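Local coordinates for protein acetylxylan esterase (Geobacillus stearothermophilus, PDB 5BN1) that removes acetyl groups from the xylose units of xylan and xylo-oligosaccharides, working as a homooctameric serine esterase of the GDSL family in xylan degradation, at residues 108-122 with 153-167. The protein carries 1 engineered substitution. Numbering follows the deposited sequence. Where two conformers were deposited one is given.
Sequences VYLDEYEATLRSLVL and QYGRVVKQIAEETNS. With IMD (imidazole), chain F.
Ile161 pushes its side chain, knob into hole, among Glu114, Leu117, Arg118 and Val121, pairing two neighbouring helices of the SGNH-hydrolase alpha/beta fold that run nearly parallel, axes 10.2 Å apart at 26°. Its CD1 lies 3.9 Å from Leu117 CD2, and that same methyl group of Leu117 meets Val158 CG2. Toward the sheet, Val121 and Val158 pack on strand 130-134.

Nearer the helix 110-122 start, the Tyr154 ring meets both Leu110 and Tyr113. Leu110 CD1 makes a CH-pi contact over one face, 3.8 Å from the ring centroid, while the Tyr113 ring approaches obliquely, planes at 49°, with Tyr154 CD2 over its centre. With CG beside its backbone N (chi1 -78°), Tyr154 reaches across to the opposite segment, where OH donates to Val108 O at 2.6 Å, in the carbonyl plane on a lone pair; Gln97 also bonds this hydroxyl. A phenylalanine here would probably keep the ring packing but leave Val108 O without this donor. The Tyr113 hydroxyl turns instead to Ile89 O.

At the outer edge, an imidazole, probably from crystallisation, bonds weakly through N3 to Glu114 OE2. Beyond it, Arg118, extended from CG to NE, forms a salt bridge with Glu164. Leu122 CD1 lies over one guanidinium face, and Arg118 NE points nearly in plane at Glu164 OE2, 3.0 Å away.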
# COMPACT_ATOMS: atom_id res chain seq x y z
N VAL A 108 24.29 6.59 -27.35
CA VAL A 108 25.39 5.68 -27.75
C VAL A 108 25.37 5.70 -29.25
O VAL A 108 24.55 5.08 -29.92
CB VAL A 108 25.20 4.27 -27.19
CG1 VAL A 108 26.28 3.35 -27.71
CG2 VAL A 108 25.18 4.25 -25.71
N TYR A 109 26.30 6.44 -29.88
CA TYR A 109 26.43 6.70 -31.30
C TYR A 109 27.04 5.45 -31.96
O TYR A 109 27.53 4.58 -31.23
CB TYR A 109 27.27 7.95 -31.53
CG TYR A 109 26.60 9.20 -31.02
CD1 TYR A 109 25.36 9.59 -31.48
CD2 TYR A 109 27.29 10.06 -30.13
CE1 TYR A 109 24.76 10.73 -30.97
CE2 TYR A 109 26.62 11.15 -29.55
CZ TYR A 109 25.43 11.50 -30.05
OH TYR A 109 24.81 12.66 -29.59
N LEU A 110 26.94 5.45 -33.27
CA LEU A 110 27.23 4.20 -34.01
C LEU A 110 28.61 3.71 -33.75
O LEU A 110 28.83 2.52 -33.71
CB LEU A 110 26.94 4.44 -35.47
CG LEU A 110 26.90 3.16 -36.37
CD1 LEU A 110 25.62 2.40 -36.01
CD2 LEU A 110 26.92 3.50 -37.80
N ASP A 111 29.60 4.64 -33.67
CA ASP A 111 30.94 4.17 -33.36
C ASP A 111 31.12 3.46 -32.05
O ASP A 111 31.74 2.41 -31.98
CB ASP A 111 31.98 5.33 -33.46
CG ASP A 111 31.75 6.46 -32.51
OD1 ASP A 111 30.59 6.81 -32.15
OD2 ASP A 111 32.73 7.05 -32.02
N GLU A 112 30.51 3.97 -30.96
CA GLU A 112 30.52 3.31 -29.69
C GLU A 112 29.72 2.00 -29.75
O GLU A 112 30.18 1.04 -29.21
CB GLU A 112 30.00 4.22 -28.57
CG GLU A 112 30.09 3.60 -27.24
CD GLU A 112 29.59 4.46 -26.05
OE1 GLU A 112 29.14 5.58 -26.29
OE2 GLU A 112 29.62 3.93 -24.94
N TYR A 113 28.61 2.04 -30.42
CA TYR A 113 27.77 0.84 -30.53
C TYR A 113 28.49 -0.33 -31.23
O TYR A 113 28.58 -1.41 -30.63
CB TYR A 113 26.47 1.19 -31.23
CG TYR A 113 25.51 0.04 -31.34
CD1 TYR A 113 24.70 -0.29 -30.28
CD2 TYR A 113 25.38 -0.61 -32.53
CE1 TYR A 113 23.81 -1.32 -30.38
CE2 TYR A 113 24.43 -1.67 -32.69
CZ TYR A 113 23.66 -1.99 -31.56
OH TYR A 113 22.76 -3.03 -31.75
N GLU A 114 29.02 -0.01 -32.38
CA GLU A 114 29.72 -1.06 -33.13
C GLU A 114 30.90 -1.55 -32.36
O GLU A 114 31.16 -2.77 -32.29
CB GLU A 114 30.13 -0.57 -34.55
CG GLU A 114 30.71 -1.65 -35.47
CD GLU A 114 32.21 -1.85 -35.36
OE1 GLU A 114 32.92 -1.15 -34.64
OE2 GLU A 114 32.62 -2.87 -36.04
N ALA A 115 31.74 -0.65 -31.82
CA ALA A 115 32.92 -1.17 -31.16
C ALA A 115 32.68 -1.93 -29.95
O ALA A 115 33.31 -2.97 -29.70
CB ALA A 115 33.80 -0.01 -30.81
N THR A 116 31.65 -1.52 -29.13
CA THR A 116 31.37 -2.19 -27.90
C THR A 116 30.67 -3.56 -28.20
O THR A 116 31.06 -4.56 -27.61
CB THR A 116 30.48 -1.31 -27.00
OG1 THR A 116 31.13 -0.03 -26.75
CG2 THR A 116 30.18 -1.98 -25.69
N LEU A 117 29.71 -3.57 -29.10
CA LEU A 117 28.99 -4.81 -29.37
C LEU A 117 29.98 -5.84 -29.93
O LEU A 117 29.98 -6.99 -29.51
CB LEU A 117 27.84 -4.60 -30.32
CG LEU A 117 26.97 -5.86 -30.63
CD1 LEU A 117 26.42 -6.50 -29.36
CD2 LEU A 117 25.87 -5.49 -31.57
N ARG A 118 30.78 -5.34 -30.85
CA ARG A 118 31.79 -6.21 -31.50
C ARG A 118 32.68 -6.78 -30.44
O ARG A 118 33.00 -7.99 -30.47
CB ARG A 118 32.54 -5.45 -32.60
CG ARG A 118 33.67 -6.28 -33.22
CD ARG A 118 34.18 -5.47 -34.38
NE ARG A 118 35.32 -6.16 -34.96
CZ ARG A 118 36.52 -6.02 -34.49
NH1 ARG A 118 36.92 -5.27 -33.49
NH2 ARG A 118 37.50 -6.71 -35.14
N SER A 119 33.20 -5.96 -29.53
CA SER A 119 34.06 -6.44 -28.52
C SER A 119 33.45 -7.43 -27.58
O SER A 119 34.07 -8.47 -27.19
CB SER A 119 34.59 -5.30 -27.68
OG SER A 119 35.41 -5.73 -26.63
N LEU A 120 32.19 -7.23 -27.22
CA LEU A 120 31.50 -8.15 -26.36
C LEU A 120 31.37 -9.51 -27.10
O LEU A 120 31.48 -10.55 -26.43
CB LEU A 120 30.08 -7.61 -25.98
CG LEU A 120 30.22 -6.49 -24.97
CD1 LEU A 120 28.81 -5.89 -24.76
CD2 LEU A 120 30.80 -6.77 -23.64
N VAL A 121 31.03 -9.53 -28.34
CA VAL A 121 30.82 -10.76 -29.10
C VAL A 121 32.13 -11.50 -29.20
O VAL A 121 32.21 -12.68 -28.95
CB VAL A 121 30.20 -10.56 -30.41
CG1 VAL A 121 30.11 -11.81 -31.21
CG2 VAL A 121 28.76 -9.96 -30.24
N LEU A 122 33.20 -10.76 -29.54
CA LEU A 122 34.48 -11.48 -29.68
C LEU A 122 35.00 -11.97 -28.42
O LEU A 122 35.67 -13.08 -28.44
CB LEU A 122 35.51 -10.46 -30.35
CG LEU A 122 35.31 -10.06 -31.75
CD1 LEU A 122 36.29 -8.91 -32.17
CD2 LEU A 122 35.40 -11.27 -32.68
N GLN A 153 20.09 1.34 -39.47
CA GLN A 153 21.59 1.41 -39.53
C GLN A 153 22.25 0.62 -38.46
O GLN A 153 23.20 -0.14 -38.63
CB GLN A 153 21.99 2.85 -39.55
CG GLN A 153 23.51 2.96 -39.61
CD GLN A 153 23.94 4.40 -39.72
OE1 GLN A 153 23.45 5.32 -38.97
NE2 GLN A 153 24.75 4.66 -40.75
N TYR A 154 21.76 0.67 -37.17
CA TYR A 154 22.23 -0.15 -36.07
C TYR A 154 21.98 -1.62 -36.34
O TYR A 154 22.83 -2.45 -36.01
CB TYR A 154 21.61 0.31 -34.72
CG TYR A 154 22.23 1.57 -34.10
CD1 TYR A 154 22.20 2.79 -34.82
CD2 TYR A 154 22.76 1.55 -32.84
CE1 TYR A 154 22.81 3.96 -34.29
CE2 TYR A 154 23.33 2.70 -32.29
CZ TYR A 154 23.29 3.85 -33.02
OH TYR A 154 23.87 5.04 -32.48
N GLY A 155 20.84 -1.95 -36.92
CA GLY A 155 20.59 -3.32 -37.30
C GLY A 155 21.63 -3.85 -38.34
O GLY A 155 21.89 -5.02 -38.26
N ARG A 156 22.01 -3.00 -39.26
CA ARG A 156 23.09 -3.37 -40.26
C ARG A 156 24.33 -3.72 -39.52
O ARG A 156 25.04 -4.73 -39.85
CB ARG A 156 23.31 -2.30 -41.27
CG ARG A 156 22.24 -2.09 -42.22
CD ARG A 156 22.64 -1.35 -43.49
NE ARG A 156 22.98 0.05 -43.26
CZ ARG A 156 22.15 1.04 -43.20
NH1 ARG A 156 20.82 0.87 -43.20
NH2 ARG A 156 22.59 2.27 -43.00
N VAL A 157 24.72 -2.99 -38.47
CA VAL A 157 25.84 -3.34 -37.62
C VAL A 157 25.73 -4.67 -37.04
O VAL A 157 26.63 -5.49 -37.01
CB VAL A 157 26.18 -2.25 -36.56
CG1 VAL A 157 27.06 -2.81 -35.46
CG2 VAL A 157 26.68 -0.94 -37.24
N VAL A 158 24.56 -4.97 -36.42
CA VAL A 158 24.35 -6.26 -35.84
C VAL A 158 24.58 -7.43 -36.85
O VAL A 158 25.20 -8.43 -36.45
CB VAL A 158 22.95 -6.26 -35.18
CG1 VAL A 158 22.68 -7.65 -34.61
CG2 VAL A 158 22.89 -5.24 -34.01
N LYS A 159 23.99 -7.28 -37.99
CA LYS A 159 23.94 -8.28 -39.11
C LYS A 159 25.43 -8.54 -39.51
O LYS A 159 25.87 -9.71 -39.54
CB LYS A 159 23.13 -7.83 -40.21
CG LYS A 159 23.03 -8.94 -41.32
CD LYS A 159 21.95 -8.63 -42.30
CE LYS A 159 21.64 -9.92 -43.15
NZ LYS A 159 20.61 -9.52 -44.10
N GLN A 160 26.16 -7.46 -39.58
CA GLN A 160 27.58 -7.63 -40.02
C GLN A 160 28.46 -8.19 -38.97
O GLN A 160 29.33 -9.09 -39.32
CB GLN A 160 28.00 -6.30 -40.63
CG GLN A 160 27.29 -5.82 -41.91
CD GLN A 160 26.93 -6.68 -43.29
OE1 GLN A 160 26.91 -7.94 -43.35
NE2 GLN A 160 26.46 -5.91 -44.37
N ILE A 161 28.27 -7.88 -37.72
CA ILE A 161 28.93 -8.48 -36.59
C ILE A 161 28.59 -10.00 -36.63
O ILE A 161 29.44 -10.87 -36.38
CB ILE A 161 28.74 -7.83 -35.24
CG1 ILE A 161 29.33 -6.34 -35.20
CG2 ILE A 161 29.33 -8.64 -34.15
CD1 ILE A 161 28.94 -5.56 -34.03
N ALA A 162 27.32 -10.34 -36.77
CA ALA A 162 26.95 -11.74 -36.72
C ALA A 162 27.64 -12.54 -37.88
O ALA A 162 28.09 -13.63 -37.66
CB ALA A 162 25.45 -11.93 -36.80
N GLU A 163 27.66 -11.94 -39.05
CA GLU A 163 28.30 -12.58 -40.29
C GLU A 163 29.76 -12.85 -40.03
O GLU A 163 30.26 -14.01 -40.15
CB GLU A 163 28.09 -11.69 -41.46
CG GLU A 163 26.88 -12.20 -42.23
CD GLU A 163 26.24 -11.19 -43.18
OE1 GLU A 163 25.02 -11.29 -43.50
OE2 GLU A 163 26.99 -10.29 -43.61
N GLU A 164 30.42 -11.86 -39.54
CA GLU A 164 31.86 -11.94 -39.21
C GLU A 164 32.26 -12.92 -38.15
O GLU A 164 33.31 -13.58 -38.27
CB GLU A 164 32.25 -10.54 -38.89
CG GLU A 164 33.46 -10.11 -38.16
CD GLU A 164 33.34 -8.58 -37.86
OE1 GLU A 164 32.36 -7.88 -38.45
OE2 GLU A 164 34.19 -8.13 -36.99
N THR A 165 31.41 -13.11 -37.15
CA THR A 165 31.67 -13.92 -35.96
C THR A 165 30.98 -15.28 -36.06
O THR A 165 31.08 -16.05 -35.11
CB THR A 165 31.29 -13.19 -34.69
OG1 THR A 165 29.85 -12.96 -34.72
CG2 THR A 165 32.04 -11.86 -34.52
N ASN A 166 30.29 -15.53 -37.15
CA ASN A 166 29.54 -16.74 -37.39
C ASN A 166 28.57 -16.97 -36.22
O ASN A 166 28.42 -18.06 -35.67
CB ASN A 166 30.52 -17.94 -37.62
CG ASN A 166 31.42 -17.71 -38.83
OD1 ASN A 166 30.97 -17.28 -39.88
ND2 ASN A 166 32.72 -17.93 -38.66
N SER A 167 27.92 -15.87 -35.83
CA SER A 167 26.85 -15.98 -34.81
C SER A 167 25.53 -16.21 -35.52
O SER A 167 25.31 -15.85 -36.66
CB SER A 167 26.81 -14.64 -34.11
OG SER A 167 27.94 -14.37 -33.31
N1 IMD F . 31.45 -5.07 -39.69
C2 IMD F . 31.78 -4.82 -38.30
N3 IMD F . 31.35 -3.63 -38.16
C4 IMD F . 31.12 -2.96 -39.35
C5 IMD F . 31.05 -3.92 -40.38